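PDB 5NY5: 3,4-dihydroxybenzoate decarboxylase from Enterobacter cloacae, which removes the carboxyl group of 3,4-dihydroxybenzoate with a prenylated flavin cofactor, as a UbiD-family enzyme, and can also carboxylate catechols in the para position. Local coordinates for residues A[28-33]-A[62-67]; A[69-74]-A[317-322]; A[329-334]-A[361-366]; A[338-343]-A[351-356]; A[419-424]-A[459-464]. One frame throughout, in Å; residues are numbered along the deposited sequence.

Interaction 1: residues A[28-33]-A[62-67]; sequences PVDPNA and SVKGYP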
# COMPACT_ATOMS: atom_id res chain seq x y z
N PRO A 28 -52.60 24.67 12.90
CA PRO A 28 -52.39 24.97 11.48
C PRO A 28 -50.93 24.85 11.10
O PRO A 28 -50.04 25.25 11.86
CB PRO A 28 -52.90 26.41 11.34
CG PRO A 28 -53.78 26.62 12.52
CD PRO A 28 -53.19 25.80 13.62
N VAL A 29 -50.68 24.30 9.92
CA VAL A 29 -49.32 24.12 9.42
C VAL A 29 -49.27 24.58 7.97
O VAL A 29 -50.25 24.42 7.22
CB VAL A 29 -48.86 22.65 9.56
CG1 VAL A 29 -49.59 21.74 8.58
CG2 VAL A 29 -47.35 22.54 9.39
N ASP A 30 -48.15 25.18 7.58
CA ASP A 30 -47.96 25.63 6.21
C ASP A 30 -47.35 24.50 5.40
O ASP A 30 -46.28 24.00 5.75
CB ASP A 30 -47.06 26.85 6.17
CG ASP A 30 -47.17 27.63 4.88
OD1 ASP A 30 -47.54 27.04 3.84
OD2 ASP A 30 -46.90 28.85 4.90
N PRO A 31 -48.00 24.04 4.32
CA PRO A 31 -47.40 22.98 3.50
C PRO A 31 -46.11 23.40 2.82
O PRO A 31 -45.36 22.53 2.37
CB PRO A 31 -48.50 22.66 2.48
CG PRO A 31 -49.31 23.90 2.40
CD PRO A 31 -49.31 24.46 3.79
N ASN A 32 -45.84 24.70 2.73
CA ASN A 32 -44.60 25.20 2.16
C ASN A 32 -43.55 25.23 3.27
O ASN A 32 -43.58 26.09 4.15
CB ASN A 32 -44.81 26.58 1.55
CG ASN A 32 -43.60 27.07 0.80
OD1 ASN A 32 -42.71 26.29 0.45
ND2 ASN A 32 -43.56 28.37 0.53
N ALA A 33 -42.64 24.25 3.24
CA ALA A 33 -41.48 24.17 4.12
C ALA A 33 -41.83 23.88 5.57
O ALA A 33 -41.27 22.96 6.17
CB ALA A 33 -40.64 25.46 4.04
N SER A 62 -55.00 20.33 9.90
CA SER A 62 -55.22 21.75 9.61
C SER A 62 -54.10 22.23 8.69
O SER A 62 -52.97 22.44 9.14
CB SER A 62 -55.27 22.56 10.90
OG SER A 62 -55.39 23.94 10.62
N VAL A 63 -54.42 22.42 7.42
CA VAL A 63 -53.47 22.87 6.41
C VAL A 63 -53.82 24.30 6.05
O VAL A 63 -54.96 24.59 5.65
CB VAL A 63 -53.50 21.97 5.17
CG1 VAL A 63 -52.44 22.40 4.17
CG2 VAL A 63 -53.31 20.51 5.56
N LYS A 64 -52.86 25.21 6.21
CA LYS A 64 -53.10 26.61 5.92
C LYS A 64 -53.49 26.80 4.46
O LYS A 64 -52.80 26.32 3.56
CB LYS A 64 -51.85 27.44 6.24
CG LYS A 64 -51.45 27.46 7.70
CD LYS A 64 -50.19 28.29 7.90
CE LYS A 64 -49.70 28.23 9.34
NZ LYS A 64 -48.44 29.00 9.51
N GLY A 65 -54.60 27.49 4.24
CA GLY A 65 -55.12 27.70 2.91
C GLY A 65 -55.79 26.50 2.28
O GLY A 65 -56.23 26.59 1.13
N TYR A 66 -55.88 25.38 3.00
CA TYR A 66 -56.50 24.16 2.48
C TYR A 66 -57.41 23.55 3.54
O TYR A 66 -57.13 22.48 4.09
CB TYR A 66 -55.43 23.15 2.05
CG TYR A 66 -54.68 23.54 0.81
CD1 TYR A 66 -53.55 24.36 0.88
CD2 TYR A 66 -55.07 23.09 -0.44
CE1 TYR A 66 -52.85 24.71 -0.25
CE2 TYR A 66 -54.38 23.44 -1.58
CZ TYR A 66 -53.27 24.25 -1.48
OH TYR A 66 -52.57 24.60 -2.61
N PRO A 67 -58.53 24.20 3.84
CA PRO A 67 -59.53 23.57 4.71
C PRO A 67 -60.09 22.32 4.05
O PRO A 67 -60.27 22.27 2.83
CB PRO A 67 -60.59 24.65 4.89
CG PRO A 67 -60.45 25.51 3.68
CD PRO A 67 -58.99 25.52 3.37
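K64 lays its extended chain along the backbone of residues 28-30. CB and CG pass beside the V29 carbonyl, CG coming within 3.3 Å of V29 O; CD lies 3.7 Å from D30 N and also meets the CB of D30; CE lies over D30 N and P28 O at about equal distance. The tip, NZ, forms a salt bridge with E34 at the start of helix 34-42, and E34 also takes the N-H of D30. The carboxylate of D30 stays short of NZ and instead accepts from the N-H of N32 in an Asx turn, just ahead of that helix. The two loops form a single beta bridge of V29 with V63, its bonds running from V29 N to S62 O (3.1 Å) and from K64 N to V29 O (2.9 Å), the latter almost straight at 177°. A type II turn from V63 to Y66 then takes the second loop away. S62 packs OG 3.6 Å from P28 CB, with chi1 at 176° placing the hydroxyl beside its own carbonyl carbon. P31 CD rests on V63 CG1 (3.8 Å). V29 packs on E34 and L35 of helix 34-42 and on W486 of a neighbouring subunit.

Interaction 2: residues A[69-74]-A[317-322]; sequences SRILVG and LQTLVG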
# COMPACT_ATOMS: atom_id res chain seq x y z
N SER A 69 -58.47 19.59 3.77
CA SER A 69 -57.33 18.75 3.45
C SER A 69 -56.65 18.27 4.72
O SER A 69 -56.69 18.94 5.75
CB SER A 69 -56.32 19.49 2.57
OG SER A 69 -56.77 19.58 1.23
N ARG A 70 -56.04 17.09 4.64
CA ARG A 70 -55.25 16.56 5.73
C ARG A 70 -54.09 15.77 5.14
O ARG A 70 -54.30 14.91 4.28
CB ARG A 70 -56.10 15.68 6.67
CG ARG A 70 -57.02 14.70 5.96
CD ARG A 70 -57.77 13.84 6.97
NE ARG A 70 -58.64 12.88 6.31
CZ ARG A 70 -59.35 11.95 6.95
NH1 ARG A 70 -59.30 11.86 8.27
NH2 ARG A 70 -60.12 11.11 6.27
N ILE A 71 -52.88 16.08 5.58
CA ILE A 71 -51.65 15.58 4.98
C ILE A 71 -51.00 14.57 5.92
O ILE A 71 -50.90 14.81 7.13
CB ILE A 71 -50.68 16.73 4.64
CG1 ILE A 71 -51.36 17.69 3.66
CG2 ILE A 71 -49.39 16.19 4.06
CD1 ILE A 71 -50.49 18.85 3.24
N LEU A 72 -50.54 13.46 5.35
CA LEU A 72 -50.02 12.34 6.11
C LEU A 72 -48.56 12.09 5.74
O LEU A 72 -48.22 11.99 4.56
CB LEU A 72 -50.84 11.09 5.82
CG LEU A 72 -50.47 9.84 6.59
CD1 LEU A 72 -50.62 10.11 8.08
CD2 LEU A 72 -51.38 8.72 6.14
N VAL A 73 -47.70 11.99 6.76
CA VAL A 73 -46.28 11.74 6.56
C VAL A 73 -45.79 10.74 7.60
O VAL A 73 -46.33 10.65 8.70
CB VAL A 73 -45.44 13.03 6.64
CG1 VAL A 73 -45.79 13.99 5.52
CG2 VAL A 73 -45.61 13.70 7.99
N GLY A 74 -44.75 10.00 7.23
CA GLY A 74 -44.04 9.14 8.16
C GLY A 74 -44.58 7.74 8.32
O GLY A 74 -44.19 7.05 9.26
N LEU A 317 -53.90 12.99 1.95
CA LEU A 317 -52.73 13.16 1.09
C LEU A 317 -51.52 12.57 1.82
O LEU A 317 -51.09 13.09 2.85
CB LEU A 317 -52.50 14.63 0.75
CG LEU A 317 -51.32 14.91 -0.18
CD1 LEU A 317 -51.40 14.04 -1.42
CD2 LEU A 317 -51.28 16.38 -0.57
N GLN A 318 -50.98 11.47 1.29
CA GLN A 318 -49.84 10.79 1.87
C GLN A 318 -48.57 11.13 1.10
O GLN A 318 -48.56 11.08 -0.14
CB GLN A 318 -50.04 9.28 1.90
CG GLN A 318 -48.87 8.50 2.46
CD GLN A 318 -49.12 7.01 2.51
OE1 GLN A 318 -50.04 6.50 1.89
NE2 GLN A 318 -48.29 6.30 3.27
N THR A 319 -47.51 11.47 1.83
CA THR A 319 -46.20 11.70 1.25
C THR A 319 -45.16 11.37 2.31
O THR A 319 -45.47 10.78 3.35
CB THR A 319 -46.08 13.14 0.72
OG1 THR A 319 -44.84 13.29 0.02
CG2 THR A 319 -46.14 14.14 1.87
N LEU A 320 -43.90 11.74 2.06
CA LEU A 320 -42.82 11.49 3.00
C LEU A 320 -42.08 12.79 3.27
O LEU A 320 -42.27 13.80 2.58
CB LEU A 320 -41.86 10.41 2.50
CG LEU A 320 -41.30 10.46 1.07
CD1 LEU A 320 -40.25 11.55 0.90
CD2 LEU A 320 -40.73 9.11 0.67
N VAL A 321 -41.22 12.75 4.28
CA VAL A 321 -40.35 13.87 4.64
C VAL A 321 -38.94 13.32 4.84
O VAL A 321 -38.76 12.29 5.50
CB VAL A 321 -40.84 14.58 5.92
CG1 VAL A 321 -39.82 15.61 6.38
CG2 VAL A 321 -42.19 15.24 5.67
N GLY A 322 -37.95 14.00 4.28
CA GLY A 322 -36.57 13.61 4.50
C GLY A 322 -35.71 13.43 3.27
O GLY A 322 -34.90 14.30 2.96
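Strands 70-73 and 317-319 run parallel, their axes 4.5 Å apart at closest approach and 26° from exact alignment, with I71 paired to L317 and L72 to Q318. L317 is bonded through both its N-H and its C=O: the N-H goes to R70 O at 3.0 Å, and the carbonyl O takes the N-H of L72 at 2.6 Å. The ladder continues from T319 N to L72 O at 2.9 Å, with the donor nearly in line with the carbonyl. I71, V73, L317 and T319 lie on one face. There V73 and T319 stand side by side, V73 CG1 reaching T319 CG2 at 3.7 Å, and V321 CG2 closes on the same V73 methyl at 3.8 Å from beyond the strand. With chi1 of V73 at -64°, CG1 sits beside its own backbone N and serves both neighbours. This pairing adds strand 316-319 to the edge of a small mixed sheet, joining a strand of the N-terminal UbiD region to one of the flavin-binding-type region that follows it. Helix 34-42 covers I71, V73 and V321, while L317 and T319 meet strand 148-157. On the other face L72 and Q318 meet helix 8-16; L72 CB lies 3.6 Å from L317 O, and Q318 CG passes the L72 carbonyl. The guanidinium of R70 bonds to H314 O and to a glycerol, probably from the crystallisation liquor.

Interaction 3: residues A[329-334]-A[361-366]; sequences TLAGLP and GGKFLG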
# COMPACT_ATOMS: atom_id res chain seq x y z
N THR A 329 -36.78 2.37 4.74
CA THR A 329 -37.67 1.22 4.75
C THR A 329 -37.97 0.74 3.34
O THR A 329 -37.78 -0.44 3.01
CB THR A 329 -38.97 1.56 5.48
OG1 THR A 329 -38.70 1.80 6.86
CG2 THR A 329 -39.96 0.42 5.35
N LEU A 330 -38.43 1.65 2.48
CA LEU A 330 -38.88 1.26 1.15
C LEU A 330 -37.73 0.73 0.29
O LEU A 330 -37.92 -0.17 -0.52
CB LEU A 330 -39.57 2.43 0.46
CG LEU A 330 -40.84 2.93 1.16
CD1 LEU A 330 -41.45 4.12 0.43
CD2 LEU A 330 -41.85 1.81 1.30
N ALA A 331 -36.53 1.28 0.47
CA ALA A 331 -35.39 0.86 -0.33
C ALA A 331 -34.57 -0.25 0.33
O ALA A 331 -34.04 -1.11 -0.37
CB ALA A 331 -34.47 2.05 -0.63
N GLY A 332 -34.48 -0.24 1.66
CA GLY A 332 -33.61 -1.19 2.34
C GLY A 332 -34.15 -2.60 2.40
O GLY A 332 -33.38 -3.56 2.33
N LEU A 333 -35.47 -2.75 2.55
CA LEU A 333 -36.05 -4.09 2.57
C LEU A 333 -35.80 -4.86 1.28
O LEU A 333 -35.43 -6.04 1.36
CB LEU A 333 -37.54 -4.00 2.90
CG LEU A 333 -37.88 -3.64 4.34
CD1 LEU A 333 -39.37 -3.51 4.54
CD2 LEU A 333 -37.30 -4.67 5.29
N PRO A 334 -35.96 -4.28 0.09
CA PRO A 334 -35.52 -5.00 -1.12
C PRO A 334 -34.03 -5.29 -1.12
O PRO A 334 -33.62 -6.37 -1.55
CB PRO A 334 -35.92 -4.05 -2.26
CG PRO A 334 -36.99 -3.21 -1.70
CD PRO A 334 -36.65 -3.02 -0.26
N GLY A 361 -29.12 5.32 3.73
CA GLY A 361 -30.40 5.47 3.07
C GLY A 361 -31.03 4.17 2.64
O GLY A 361 -31.96 4.19 1.83
N GLY A 362 -30.56 3.05 3.17
CA GLY A 362 -31.00 1.75 2.71
C GLY A 362 -30.33 1.25 1.46
O GLY A 362 -30.72 0.21 0.93
N LYS A 363 -29.31 1.96 0.96
CA LYS A 363 -28.66 1.57 -0.29
C LYS A 363 -27.14 1.55 -0.21
O LYS A 363 -26.52 0.65 -0.78
CB LYS A 363 -29.11 2.52 -1.42
CG LYS A 363 -30.60 2.46 -1.72
CD LYS A 363 -31.05 3.62 -2.61
CE LYS A 363 -30.61 3.42 -4.05
NZ LYS A 363 -31.26 2.24 -4.67
N PHE A 364 -26.53 2.50 0.48
CA PHE A 364 -25.08 2.67 0.39
C PHE A 364 -24.29 1.81 1.37
O PHE A 364 -23.18 1.39 1.05
CB PHE A 364 -24.70 4.14 0.62
CG PHE A 364 -25.10 5.05 -0.51
CD1 PHE A 364 -25.62 4.54 -1.69
CD2 PHE A 364 -24.95 6.42 -0.39
CE1 PHE A 364 -25.99 5.38 -2.72
CE2 PHE A 364 -25.32 7.26 -1.42
CZ PHE A 364 -25.83 6.74 -2.59
N LEU A 365 -24.84 1.52 2.55
CA LEU A 365 -24.11 0.81 3.60
C LEU A 365 -24.81 -0.50 3.92
O LEU A 365 -26.01 -0.51 4.22
CB LEU A 365 -23.99 1.67 4.86
CG LEU A 365 -23.34 1.02 6.08
CD1 LEU A 365 -22.01 0.39 5.72
CD2 LEU A 365 -23.16 2.04 7.20
N GLY A 366 -24.06 -1.59 3.86
CA GLY A 366 -24.60 -2.90 4.17
C GLY A 366 -23.90 -3.55 5.35
O GLY A 366 -22.67 -3.62 5.40
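A331 and G362, the two residues with the most surface buried here, meet where helix 324-346 passes the loop leading into strand 365-370; G332 comes next. The methyl of A331 points at the loop and touches two parts of it, 4.0 Å from K363 CG and 4.1 Å from G361 O. K363 offers only the near half of its side chain. Its chi1 of -63° places CG beside the backbone N, within reach of A331, and bends at chi3 and chi4 then fold the rest of the chain so that NZ meets E394 and Y392. G362 and G332 bring the two backbones together, with their CA atoms 3.9 Å apart. The absence of a side chain at G362, whose phi is positive at 81°, lets the backbones approach this closely. From the helix side, G332 CA approaches G362 O at 3.5 Å in a CA-H...O contact. The loop carbonyls find conventional donors on the same helix: G361 O is bonded to H327 and G362 O to T335. The T335 hydroxyl is also bonded to A331 O, its single proton shared by the two carbonyls or serving them in turn, and so it ties the helix backbone to the loop. On its other flank the helix presents L330 and L333 to helix 214-219, and G332 lies about 8 Å from the side chain of F222, a residue that binds prenylated FMN, which is absent from this apo chain. The arrangement is a glycine-mediated close approach of helix and loop, set near the cofactor site in the C-terminal UbiD region.

Interaction 4: residues A[338-343]-A[351-356]; sequences SIRNAV and LQNVYA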
# COMPACT_ATOMS: atom_id res chain seq x y z
N SER A 338 -32.69 -9.31 -1.39
CA SER A 338 -31.91 -9.85 -2.50
C SER A 338 -30.51 -10.27 -2.05
O SER A 338 -29.98 -11.27 -2.52
CB SER A 338 -31.83 -8.82 -3.63
OG SER A 338 -31.31 -7.59 -3.16
N ILE A 339 -29.91 -9.51 -1.13
CA ILE A 339 -28.61 -9.90 -0.58
C ILE A 339 -28.73 -11.20 0.19
O ILE A 339 -27.86 -12.08 0.11
CB ILE A 339 -28.03 -8.77 0.29
CG1 ILE A 339 -27.66 -7.57 -0.58
CG2 ILE A 339 -26.83 -9.26 1.08
CD1 ILE A 339 -27.19 -6.38 0.23
N ARG A 340 -29.81 -11.36 0.96
CA ARG A 340 -29.99 -12.58 1.74
C ARG A 340 -30.22 -13.79 0.83
O ARG A 340 -29.69 -14.87 1.09
CB ARG A 340 -31.16 -12.41 2.71
CG ARG A 340 -31.59 -13.71 3.37
CD ARG A 340 -32.67 -13.47 4.40
NE ARG A 340 -32.22 -12.53 5.42
CZ ARG A 340 -32.87 -12.30 6.56
NH1 ARG A 340 -32.39 -11.43 7.43
NH2 ARG A 340 -33.99 -12.95 6.83
N ASN A 341 -31.00 -13.61 -0.23
CA ASN A 341 -31.24 -14.72 -1.15
C ASN A 341 -29.96 -15.16 -1.83
O ASN A 341 -29.72 -16.36 -2.01
CB ASN A 341 -32.29 -14.33 -2.19
CG ASN A 341 -33.64 -14.04 -1.57
OD1 ASN A 341 -33.97 -14.57 -0.51
ND2 ASN A 341 -34.43 -13.21 -2.24
N ALA A 342 -29.10 -14.20 -2.18
CA ALA A 342 -27.88 -14.53 -2.92
C ALA A 342 -26.88 -15.26 -2.04
O ALA A 342 -26.20 -16.18 -2.50
CB ALA A 342 -27.28 -13.26 -3.51
N VAL A 343 -26.76 -14.86 -0.77
CA VAL A 343 -25.79 -15.50 0.11
C VAL A 343 -26.28 -16.87 0.57
O VAL A 343 -25.50 -17.82 0.66
CB VAL A 343 -25.46 -14.58 1.30
CG1 VAL A 343 -24.39 -15.23 2.17
CG2 VAL A 343 -24.99 -13.23 0.81
N LEU A 351 -24.95 -16.72 6.48
CA LEU A 351 -25.49 -15.40 6.79
C LEU A 351 -26.63 -15.53 7.79
O LEU A 351 -27.57 -16.30 7.59
CB LEU A 351 -25.99 -14.72 5.51
CG LEU A 351 -26.40 -13.26 5.65
CD1 LEU A 351 -25.19 -12.39 5.96
CD2 LEU A 351 -27.09 -12.78 4.38
N GLN A 352 -26.53 -14.78 8.89
CA GLN A 352 -27.58 -14.78 9.90
C GLN A 352 -28.61 -13.69 9.65
O GLN A 352 -29.81 -13.93 9.80
CB GLN A 352 -26.98 -14.62 11.30
CG GLN A 352 -25.92 -15.66 11.62
CD GLN A 352 -26.42 -17.07 11.43
OE1 GLN A 352 -27.43 -17.48 12.01
NE2 GLN A 352 -25.72 -17.84 10.60
N ASN A 353 -28.16 -12.51 9.26
CA ASN A 353 -29.05 -11.40 8.97
C ASN A 353 -28.27 -10.36 8.19
O ASN A 353 -27.04 -10.45 8.06
CB ASN A 353 -29.64 -10.80 10.24
CG ASN A 353 -31.01 -10.19 10.02
OD1 ASN A 353 -31.39 -9.87 8.90
ND2 ASN A 353 -31.76 -10.02 11.11
N VAL A 354 -28.98 -9.36 7.67
CA VAL A 354 -28.37 -8.28 6.91
C VAL A 354 -29.21 -7.03 7.12
O VAL A 354 -30.44 -7.09 7.18
CB VAL A 354 -28.25 -8.65 5.41
CG1 VAL A 354 -29.56 -9.19 4.88
CG2 VAL A 354 -27.78 -7.46 4.59
N TYR A 355 -28.53 -5.89 7.25
CA TYR A 355 -29.17 -4.61 7.49
C TYR A 355 -28.68 -3.62 6.45
O TYR A 355 -27.48 -3.36 6.36
CB TYR A 355 -28.88 -4.10 8.91
CG TYR A 355 -29.46 -2.75 9.26
CD1 TYR A 355 -30.57 -2.25 8.59
CD2 TYR A 355 -28.91 -1.97 10.26
CE1 TYR A 355 -31.10 -1.01 8.90
CE2 TYR A 355 -29.43 -0.73 10.58
CZ TYR A 355 -30.53 -0.26 9.90
OH TYR A 355 -31.06 0.97 10.22
N ALA A 356 -29.61 -3.08 5.66
CA ALA A 356 -29.31 -1.97 4.77
C ALA A 356 -29.38 -0.71 5.62
O ALA A 356 -30.43 -0.06 5.73
CB ALA A 356 -30.27 -1.93 3.59
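In V343, chi1 of -177° carries CG1 toward L351, whose own chi1 of -171° swings its branched end back over the helix. V343 CG1 therefore meets L351 CB at 3.7 Å, while the L351 methyl CD2 lies 3.9 Å from both V343 CB and R340 CA; the two side chains cross at about a right angle. One turn earlier, I339 meets V354 through their CG2 methyls, 4.1 Å apart. Helix 338-343 and strand 351-356 run roughly antiparallel, at 153°, with their axes 8.7 Å apart at closest approach, so these aliphatic groups fill the layer between them. L351 and V354 also touch L368 on the neighbouring strand 365-370, and I339 and V343 reach helix 380-391 on their far side. R340, which buries the most surface, lies along the strand: CB is 4.2 Å from V354 CG1, and the bend at chi3 places the guanidinium beside N353, with V354 N at its edge. The two polar groups are modelled too close to define a bond, so their exact positions are doubtful. N353 ND2 is held by S91 O, and Q352 and N353 form a classic bulge opposite Q369. The chemistry implies that helix and edge strand are held mainly by aliphatic contact, with the polar pairing of R340 and N353 unresolved.

Interaction 5: residues A[419-424]-A[459-464]; sequences TRMQGD and TIFDCT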
# COMPACT_ATOMS: atom_id res chain seq x y z
N THR A 419 -12.88 -3.26 18.75
CA THR A 419 -12.21 -4.35 19.44
C THR A 419 -12.02 -5.59 18.59
O THR A 419 -11.42 -6.56 19.07
CB THR A 419 -12.97 -4.72 20.72
OG1 THR A 419 -14.18 -5.40 20.36
CG2 THR A 419 -13.30 -3.48 21.52
N ARG A 420 -12.53 -5.61 17.37
CA ARG A 420 -12.47 -6.79 16.51
C ARG A 420 -11.98 -6.42 15.13
O ARG A 420 -12.48 -6.90 14.11
CB ARG A 420 -13.84 -7.48 16.44
CG ARG A 420 -14.23 -8.15 17.73
CD ARG A 420 -15.63 -8.72 17.67
NE ARG A 420 -15.90 -9.57 18.83
CZ ARG A 420 -17.04 -10.22 19.03
NH1 ARG A 420 -18.02 -10.13 18.15
NH2 ARG A 420 -17.18 -10.97 20.11
N MSE A 421 -10.96 -5.56 15.08
CA MSE A 421 -10.53 -4.99 13.82
C MSE A 421 -9.16 -4.34 13.94
O MSE A 421 -8.89 -3.60 14.88
CB MSE A 421 -11.55 -3.97 13.34
CG MSE A 421 -11.78 -3.95 11.85
SE MSE A 421 -12.28 -2.18 11.25
CE MSE A 421 -10.64 -1.26 11.76
N GLN A 422 -8.29 -4.61 12.97
CA GLN A 422 -7.00 -3.94 12.86
C GLN A 422 -6.93 -3.29 11.49
O GLN A 422 -7.09 -3.96 10.46
CB GLN A 422 -5.85 -4.93 13.06
CG GLN A 422 -5.67 -5.37 14.52
CD GLN A 422 -5.16 -4.24 15.42
OE1 GLN A 422 -4.58 -3.27 14.95
NE2 GLN A 422 -5.39 -4.38 16.72
N GLY A 423 -6.68 -1.98 11.47
CA GLY A 423 -6.80 -1.21 10.24
C GLY A 423 -5.91 -1.69 9.11
O GLY A 423 -6.26 -1.52 7.94
N ASP A 424 -4.77 -2.28 9.43
CA ASP A 424 -3.87 -2.79 8.40
C ASP A 424 -4.09 -4.27 8.10
O ASP A 424 -3.33 -4.84 7.31
CB ASP A 424 -2.41 -2.53 8.80
CG ASP A 424 -2.03 -3.17 10.12
OD1 ASP A 424 -2.94 -3.66 10.83
OD2 ASP A 424 -0.83 -3.17 10.46
N THR A 459 -15.31 -0.32 0.15
CA THR A 459 -14.49 -0.79 1.25
C THR A 459 -15.22 -1.89 2.01
O THR A 459 -16.40 -1.75 2.33
CB THR A 459 -14.12 0.36 2.19
OG1 THR A 459 -13.55 1.43 1.43
CG2 THR A 459 -13.11 -0.10 3.22
N ILE A 460 -14.50 -2.96 2.31
CA ILE A 460 -15.01 -4.06 3.11
C ILE A 460 -14.31 -4.00 4.46
O ILE A 460 -13.09 -4.21 4.55
CB ILE A 460 -14.78 -5.42 2.43
CG1 ILE A 460 -15.45 -5.44 1.06
CG2 ILE A 460 -15.30 -6.54 3.30
CD1 ILE A 460 -15.19 -6.70 0.25
N PHE A 461 -15.06 -3.71 5.51
CA PHE A 461 -14.56 -3.74 6.88
C PHE A 461 -14.88 -5.11 7.47
O PHE A 461 -16.05 -5.41 7.73
CB PHE A 461 -15.18 -2.63 7.72
CG PHE A 461 -14.86 -1.24 7.25
CD1 PHE A 461 -13.79 -0.54 7.79
CD2 PHE A 461 -15.63 -0.63 6.28
CE1 PHE A 461 -13.50 0.74 7.36
CE2 PHE A 461 -15.34 0.65 5.85
CZ PHE A 461 -14.28 1.33 6.39
N ASP A 462 -13.86 -5.93 7.67
CA ASP A 462 -14.04 -7.26 8.25
C ASP A 462 -13.86 -7.16 9.76
O ASP A 462 -12.74 -7.15 10.26
CB ASP A 462 -13.07 -8.26 7.63
CG ASP A 462 -13.20 -9.64 8.24
OD1 ASP A 462 -12.24 -10.43 8.13
OD2 ASP A 462 -14.26 -9.95 8.84
N CYS A 463 -14.97 -7.08 10.48
CA CYS A 463 -14.96 -7.01 11.93
C CYS A 463 -15.35 -8.33 12.58
O CYS A 463 -15.80 -8.33 13.73
CB CYS A 463 -15.87 -5.89 12.42
SG CYS A 463 -15.48 -4.31 11.69
N THR A 464 -15.20 -9.44 11.86
CA THR A 464 -15.46 -10.75 12.42
C THR A 464 -14.20 -11.28 13.09
O THR A 464 -13.08 -10.99 12.66
CB THR A 464 -15.93 -11.73 11.34
OG1 THR A 464 -14.86 -12.03 10.44
CG2 THR A 464 -17.08 -11.13 10.55
O HOH W 1 -17.83 -9.64 15.21
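This contact belongs to the C-terminal mixed sheet of the UbiD fold, where the loop leaving helix 410-419 passes strand 455-462 and the residues just after it. M421, present as selenomethionine, lies against F461 and C463. Its CG is 3.7 Å from both D462 O and C463 SG, and the bend at chi3 brings SE to the edge of the F461 ring: 4.1 Å from CD1 and 80° off the ring normal, a Met-aromatic contact. T459 CG2 sits over one face of that ring, offset toward the rim. R420 O receives a CA-H...O contact from C463 CA at 3.3 Å. The extended R420 side chain passes C463 O, CB lying 3.5 Å away, and a water links NH1 to that same oxygen, accepting from NH1 at 3.0 Å. The guanidinium also bonds to F473 O and pairs with D404. D462 OD2 takes the T464 hydroxyl through its syn lone pair at 2.7 Å, and the T464 N-H from above the carboxylate plane. In a neighbouring subunit K396 binds M421 O and another F461 packs on F461: an Asx turn at D462, set at a subunit interface.

In the fold
Interactions 1 and 2 touch through V63, whose CG2 packs on I71 CG1; interaction 1 lies in the N-terminal region, and interaction 2 joins that region to the one after it. Interactions 3 and 4 share helix 324-346 and meet at A356, whose CB touches both G332 and G362. Interaction 5 reaches the same C-terminal sheet as 3 and 4, its centre about 19 Å from that of 4. Interactions 2, 3 and 5 are buried, 1 and 4 only partly. Backbone bonds join the segments in 1 and 2, whereas 3 rests on glycine closeness, 4 on aliphatic packing and 5 on selenium, sulfur and a bridging water. All but interaction 4 also reach a neighbouring subunit.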